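Local coordinates for protein flavodoxin (Lactobacillus reuteri, PDB 5VEG) that binds flavin mononucleotide and probably serves as a low-potential electron donor to redox enzymes, in association with a propanediol-utilization bacterial microcompartment, at residues A78-V83 with E170-T175; A48-D53 with E163-F168. One frame throughout, in Å; residues are numbered along the deposited sequence.

Interaction 1: A78-V83 with E170-T175; sequences ADILVV and EGLVKT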
loop_
_atom_site.group_PDB
_atom_site.type_symbol
_atom_site.label_atom_id
_atom_site.label_comp_id
_atom_site.label_asym_id
_atom_site.label_seq_id
_atom_site.Cartn_x
_atom_site.Cartn_y
_atom_site.Cartn_z
ATOM N N ALA A 78 3.764 -6.495 -11.373
ATOM C CA ALA A 78 4.396 -5.179 -11.436
ATOM C C ALA A 78 5.769 -5.189 -10.763
ATOM O O ALA A 78 6.099 -6.072 -9.966
ATOM C CB ALA A 78 3.505 -4.114 -10.776
ATOM N N ASP A 79 6.584 -4.188 -11.103
ATOM C CA ASP A 79 7.874 -4.025 -10.441
ATOM C C ASP A 79 7.721 -3.429 -9.040
ATOM O O ASP A 79 8.513 -3.746 -8.152
ATOM C CB ASP A 79 8.794 -3.115 -11.249
ATOM C CG ASP A 79 8.910 -3.528 -12.709
ATOM O OD1 ASP A 79 9.221 -4.704 -12.975
ATOM O OD2 ASP A 79 8.678 -2.662 -13.580
ATOM N N ILE A 80 6.732 -2.554 -8.845
ATOM C CA ILE A 80 6.492 -1.850 -7.583
ATOM C C ILE A 80 5.111 -2.255 -7.083
ATOM O O ILE A 80 4.136 -2.197 -7.842
ATOM C CB ILE A 80 6.591 -0.323 -7.766
ATOM C CG1 ILE A 80 8.024 0.078 -8.135
ATOM C CG2 ILE A 80 6.102 0.441 -6.494
ATOM C CD1 ILE A 80 8.178 1.547 -8.576
ATOM N N LEU A 81 5.032 -2.690 -5.822
ATOM C CA LEU A 81 3.792 -3.182 -5.225
ATOM C C LEU A 81 3.408 -2.323 -4.020
ATOM O O LEU A 81 4.229 -2.108 -3.130
ATOM C CB LEU A 81 3.945 -4.639 -4.792
ATOM C CG LEU A 81 4.606 -5.514 -5.858
ATOM C CD1 LEU A 81 5.006 -6.851 -5.273
ATOM C CD2 LEU A 81 3.654 -5.669 -7.029
ATOM N N VAL A 82 2.160 -1.860 -3.988
ATOM C CA VAL A 82 1.667 -0.946 -2.960
ATOM C C VAL A 82 0.315 -1.445 -2.472
ATOM O O VAL A 82 -0.560 -1.760 -3.285
ATOM C CB VAL A 82 1.548 0.504 -3.476
ATOM C CG1 VAL A 82 0.946 1.431 -2.385
ATOM C CG2 VAL A 82 2.905 1.019 -3.921
ATOM N N VAL A 83 0.144 -1.502 -1.142
ATOM C CA VAL A 83 -1.158 -1.726 -0.508
ATOM C C VAL A 83 -1.527 -0.502 0.329
ATOM O O VAL A 83 -0.734 -0.040 1.160
ATOM C CB VAL A 83 -1.160 -2.994 0.368
ATOM C CG1 VAL A 83 -2.512 -3.179 1.029
ATOM C CG2 VAL A 83 -0.803 -4.254 -0.471
ATOM N N GLU A 170 8.487 8.612 -4.645
ATOM C CA GLU A 170 9.857 8.827 -5.098
ATOM C C GLU A 170 10.782 7.735 -4.580
ATOM O O GLU A 170 11.657 7.252 -5.311
ATOM C CB GLU A 170 10.354 10.201 -4.639
ATOM C CG GLU A 170 9.596 11.389 -5.220
ATOM C CD GLU A 170 9.975 12.700 -4.544
ATOM O OE1 GLU A 170 9.118 13.610 -4.460
ATOM O OE2 GLU A 170 11.134 12.807 -4.087
ATOM N N GLY A 171 10.602 7.335 -3.317
ATOM C CA GLY A 171 11.416 6.270 -2.755
ATOM C C GLY A 171 11.243 4.950 -3.486
ATOM O O GLY A 171 12.222 4.243 -3.748
ATOM N N LEU A 172 10.000 4.595 -3.815
ATOM C CA LEU A 172 9.745 3.342 -4.517
ATOM C C LEU A 172 10.438 3.338 -5.875
ATOM O O LEU A 172 11.103 2.364 -6.242
ATOM C CB LEU A 172 8.240 3.124 -4.691
ATOM C CG LEU A 172 7.326 3.139 -3.453
ATOM C CD1 LEU A 172 5.863 3.149 -3.879
ATOM C CD2 LEU A 172 7.627 1.956 -2.543
ATOM N N VAL A 173 10.298 4.435 -6.624
ATOM C CA VAL A 173 10.883 4.519 -7.962
ATOM C C VAL A 173 12.400 4.418 -7.884
ATOM O O VAL A 173 13.021 3.605 -8.579
ATOM C CB VAL A 173 10.439 5.817 -8.661
ATOM C CG1 VAL A 173 11.108 5.942 -10.037
ATOM C CG2 VAL A 173 8.942 5.841 -8.814
ATOM N N LYS A 174 13.026 5.230 -7.031
ATOM C CA LYS A 174 14.480 5.159 -6.934
ATOM C C LYS A 174 14.938 3.766 -6.510
ATOM O O LYS A 174 15.888 3.214 -7.084
ATOM C CB LYS A 174 15.005 6.233 -5.983
ATOM C CG LYS A 174 15.031 7.655 -6.592
ATOM C CD LYS A 174 14.956 7.662 -8.141
ATOM C CE LYS A 174 16.322 7.530 -8.831
ATOM N NZ LYS A 174 16.180 7.023 -10.234
ATOM N N THR A 175 14.234 3.155 -5.549
ATOM C CA THR A 175 14.588 1.804 -5.119
ATOM C C THR A 175 14.434 0.806 -6.260
ATOM O O THR A 175 15.299 -0.053 -6.462
ATOM C CB THR A 175 13.723 1.396 -3.917
ATOM O OG1 THR A 175 13.933 2.318 -2.846
ATOM C CG2 THR A 175 14.077 0.010 -3.419
#
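With CG anti to its carbonyl carbon (chi1 -55°) and the chain extended beyond it, L172 sends its CD1 methyl from helix 170-175 down onto strand 80-83, where I80 and V82 receive it. In I80, CG2 stands anti to the backbone N and CG1 beside it (chi1 -66°), which splits the two branches between different parts of the helix: CG2 meets L172 CD1 at 3.8 Å, while the CG1 arm carries CD1 to the helix backbone, 3.8 Å from L172 O and also near V173 CA. V82 offers CG2, which lies 3.6 Å from L172 CD1, with the two side chains nearly perpendicular. One leucine methyl is thus shared by two strand residues that alternate with L81, which points to the other side of the sheet against helix 130-141.

The segment axes approach to 9.6 Å and run nearly antiparallel, at 154°, as in a parallel alpha/beta sheet, where helices run back against the strands. I80 also touches A176, and V82 touches F168, so the same helix covers this strand face on both sides of L172. On the helix, G171 O accepts from both T175 N and T175 OG1, the latter at 2.7 Å, from opposite faces of its plane. Across the interface every close side-chain pair is aliphatic, so the helix is held to the central strand of this flavodoxin-like sheet by buried hydrocarbon contact rather than by directed polar bonds.

Interaction 2: A48-D53 with E163-F168; sequences ANIVCD and ERLNKF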
loop_
_atom_site.group_PDB
_atom_site.type_symbol
_atom_site.label_atom_id
_atom_site.label_comp_id
_atom_site.label_asym_id
_atom_site.label_seq_id
_atom_site.Cartn_x
_atom_site.Cartn_y
_atom_site.Cartn_z
ATOM N N ALA A 48 -4.601 5.788 -2.162
ATOM C CA ALA A 48 -4.134 5.067 -3.345
ATOM C C ALA A 48 -4.107 5.977 -4.578
ATOM O O ALA A 48 -3.147 5.947 -5.359
ATOM C CB ALA A 48 -5.020 3.841 -3.579
ATOM N N ASN A 49 -5.147 6.799 -4.761
ATOM C CA ASN A 49 -5.178 7.734 -5.888
ATOM C C ASN A 49 -3.978 8.672 -5.871
ATOM O O ASN A 49 -3.366 8.933 -6.912
ATOM C CB ASN A 49 -6.467 8.563 -5.866
ATOM C CG ASN A 49 -7.718 7.767 -6.221
ATOM O OD1 ASN A 49 -7.658 6.620 -6.679
ATOM N ND2 ASN A 49 -8.872 8.390 -6.010
ATOM N N ILE A 50 -3.644 9.218 -4.698
ATOM C CA ILE A 50 -2.501 10.121 -4.608
ATOM C C ILE A 50 -1.214 9.391 -4.960
ATOM O O ILE A 50 -0.340 9.942 -5.634
ATOM C CB ILE A 50 -2.430 10.751 -3.203
ATOM C CG1 ILE A 50 -3.670 11.627 -2.964
ATOM C CG2 ILE A 50 -1.135 11.540 -3.034
ATOM C CD1 ILE A 50 -3.944 11.969 -1.474
ATOM N N VAL A 51 -1.074 8.142 -4.509
ATOM C CA VAL A 51 0.142 7.389 -4.808
ATOM C C VAL A 51 0.212 7.058 -6.298
ATOM O O VAL A 51 1.271 7.177 -6.925
ATOM C CB VAL A 51 0.216 6.124 -3.929
ATOM C CG1 VAL A 51 1.415 5.269 -4.330
ATOM C CG2 VAL A 51 0.291 6.504 -2.411
ATOM N N CYS A 52 -0.917 6.664 -6.894
ATOM C CA CYS A 52 -0.950 6.401 -8.332
ATOM C C CYS A 52 -0.577 7.638 -9.133
ATOM O O CYS A 52 0.163 7.548 -10.119
ATOM C CB CYS A 52 -2.332 5.928 -8.758
ATOM S SG CYS A 52 -2.780 4.348 -8.123
ATOM N N ASP A 53 -1.094 8.801 -8.732
ATOM C CA ASP A 53 -0.748 10.045 -9.406
ATOM C C ASP A 53 0.747 10.326 -9.303
ATOM O O ASP A 53 1.397 10.635 -10.307
ATOM C CB ASP A 53 -1.554 11.210 -8.819
ATOM C CG ASP A 53 -3.019 11.182 -9.235
ATOM O OD1 ASP A 53 -3.347 10.508 -10.242
ATOM O OD2 ASP A 53 -3.842 11.839 -8.551
ATOM N N GLU A 163 2.465 15.473 0.617
ATOM C CA GLU A 163 3.906 15.543 0.423
ATOM C C GLU A 163 4.569 14.245 0.869
ATOM O O GLU A 163 5.459 13.737 0.189
ATOM C CB GLU A 163 4.492 16.748 1.160
ATOM C CG GLU A 163 4.362 18.043 0.353
ATOM C CD GLU A 163 4.446 19.322 1.188
ATOM O OE1 GLU A 163 4.861 19.262 2.367
ATOM O OE2 GLU A 163 4.090 20.400 0.660
ATOM N N ARG A 164 4.123 13.671 1.992
ATOM C CA ARG A 164 4.684 12.398 2.450
ATOM C C ARG A 164 4.426 11.274 1.449
ATOM O O ARG A 164 5.303 10.435 1.220
ATOM C CB ARG A 164 4.120 12.030 3.822
ATOM C CG ARG A 164 4.522 13.014 4.901
ATOM C CD ARG A 164 4.694 12.349 6.238
ATOM N NE ARG A 164 5.267 13.256 7.237
ATOM C CZ ARG A 164 6.559 13.324 7.557
ATOM N NH1 ARG A 164 7.446 12.523 6.969
ATOM N NH2 ARG A 164 6.968 14.185 8.494
ATOM N N LEU A 165 3.234 11.237 0.843
ATOM C CA LEU A 165 2.955 10.222 -0.171
ATOM C C LEU A 165 3.755 10.450 -1.453
ATOM O O LEU A 165 4.004 9.497 -2.198
ATOM C CB LEU A 165 1.459 10.179 -0.479
ATOM C CG LEU A 165 0.574 9.633 0.659
ATOM C CD1 LEU A 165 -0.899 9.843 0.328
ATOM C CD2 LEU A 165 0.858 8.158 0.953
ATOM N N ASN A 166 4.180 11.681 -1.718
ATOM C CA ASN A 166 5.055 11.917 -2.862
ATOM C C ASN A 166 6.463 11.406 -2.600
ATOM O O ASN A 166 7.075 10.791 -3.479
ATOM C CB ASN A 166 5.087 13.406 -3.198
ATOM C CG ASN A 166 4.082 13.775 -4.247
ATOM O OD1 ASN A 166 2.950 14.153 -3.934
ATOM N ND2 ASN A 166 4.480 13.657 -5.513
ATOM N N LYS A 167 7.013 11.672 -1.412
ATOM C CA LYS A 167 8.313 11.099 -1.076
ATOM C C LYS A 167 8.253 9.576 -1.070
ATOM O O LYS A 167 9.183 8.907 -1.541
ATOM C CB LYS A 167 8.789 11.634 0.276
ATOM C CG LYS A 167 9.107 13.132 0.243
ATOM C CD LYS A 167 9.261 13.746 1.639
ATOM C CE LYS A 167 9.886 15.147 1.567
ATOM N NZ LYS A 167 9.901 15.849 2.882
ATOM N N PHE A 168 7.176 9.018 -0.508
ATOM C CA PHE A 168 6.885 7.591 -0.604
ATOM C C PHE A 168 7.045 7.095 -2.041
ATOM O O PHE A 168 7.848 6.197 -2.310
ATOM C CB PHE A 168 5.470 7.369 -0.067
ATOM C CG PHE A 168 4.973 5.946 -0.100
ATOM C CD1 PHE A 168 5.388 5.019 0.852
ATOM C CD2 PHE A 168 4.000 5.575 -1.014
ATOM C CE1 PHE A 168 4.892 3.734 0.850
ATOM C CE2 PHE A 168 3.482 4.278 -1.029
ATOM C CZ PHE A 168 3.920 3.358 -0.092
#
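L165 projects between I50 and V51, and its two methyls divide the work: CD1 lies 3.8 Å from I50 CG2, and CD2 lies 3.8 Å from V51 CG2. Both pairs of side chains meet at about a right angle, and the backbones are closest here too, with V51 and L165 CA atoms 6.1 Å apart. One turn further along helix 163-168, F168 adds a lighter contact. Its CG stands anti to the backbone N (chi1 179°), which carries the ring toward helix 48-53; there V51 CG1 sits 4.0 Å from F168 CE2, near the ring plane at its edge, rather than over a face.

The tightly packed part is therefore I50, V51 and L165, and the F168 edge extends it into the core, since L165 also rests on V151 and I153, and F168 on A148 and V151. I50 forms the partly exposed margin of this group, although its CG2 is as close to L165 as V51 is. The segment axes cross at 49° and approach to 9.0 Å. Toward solvent the contact is looser: N166, partly exposed, rests on S54 of helix 43-56.

The two helices share one face of the parallel sheet, within the doubly wound flavodoxin fold, whose other face is covered by further helices. The close cross-helix contacts are all between carbon atoms, which implies that burial of branched aliphatic groups and a ring edge joins the helices, while the charged side chains remain outside the apolar seam.

How the interactions relate
Helix 159-176 joins both contacts: its earlier part, 163-168, meets helix 43-56 in interaction 2, and its later part, 170-175, lies over strand 80-85 in interaction 1. The centres are 11 Å apart, and the two meet directly where V82 CG1 approaches F168 CE2 at 4.0 Å. Along the chain the segments alternate, in the order 48-53, 78-83, 163-168, 170-175, so the C-terminal helix returns to pack against elements from the first half of the fold. Together the contacts fix that helix against both its helical neighbour and the central strand of the five-stranded parallel sheet, in the fold that binds the flavin.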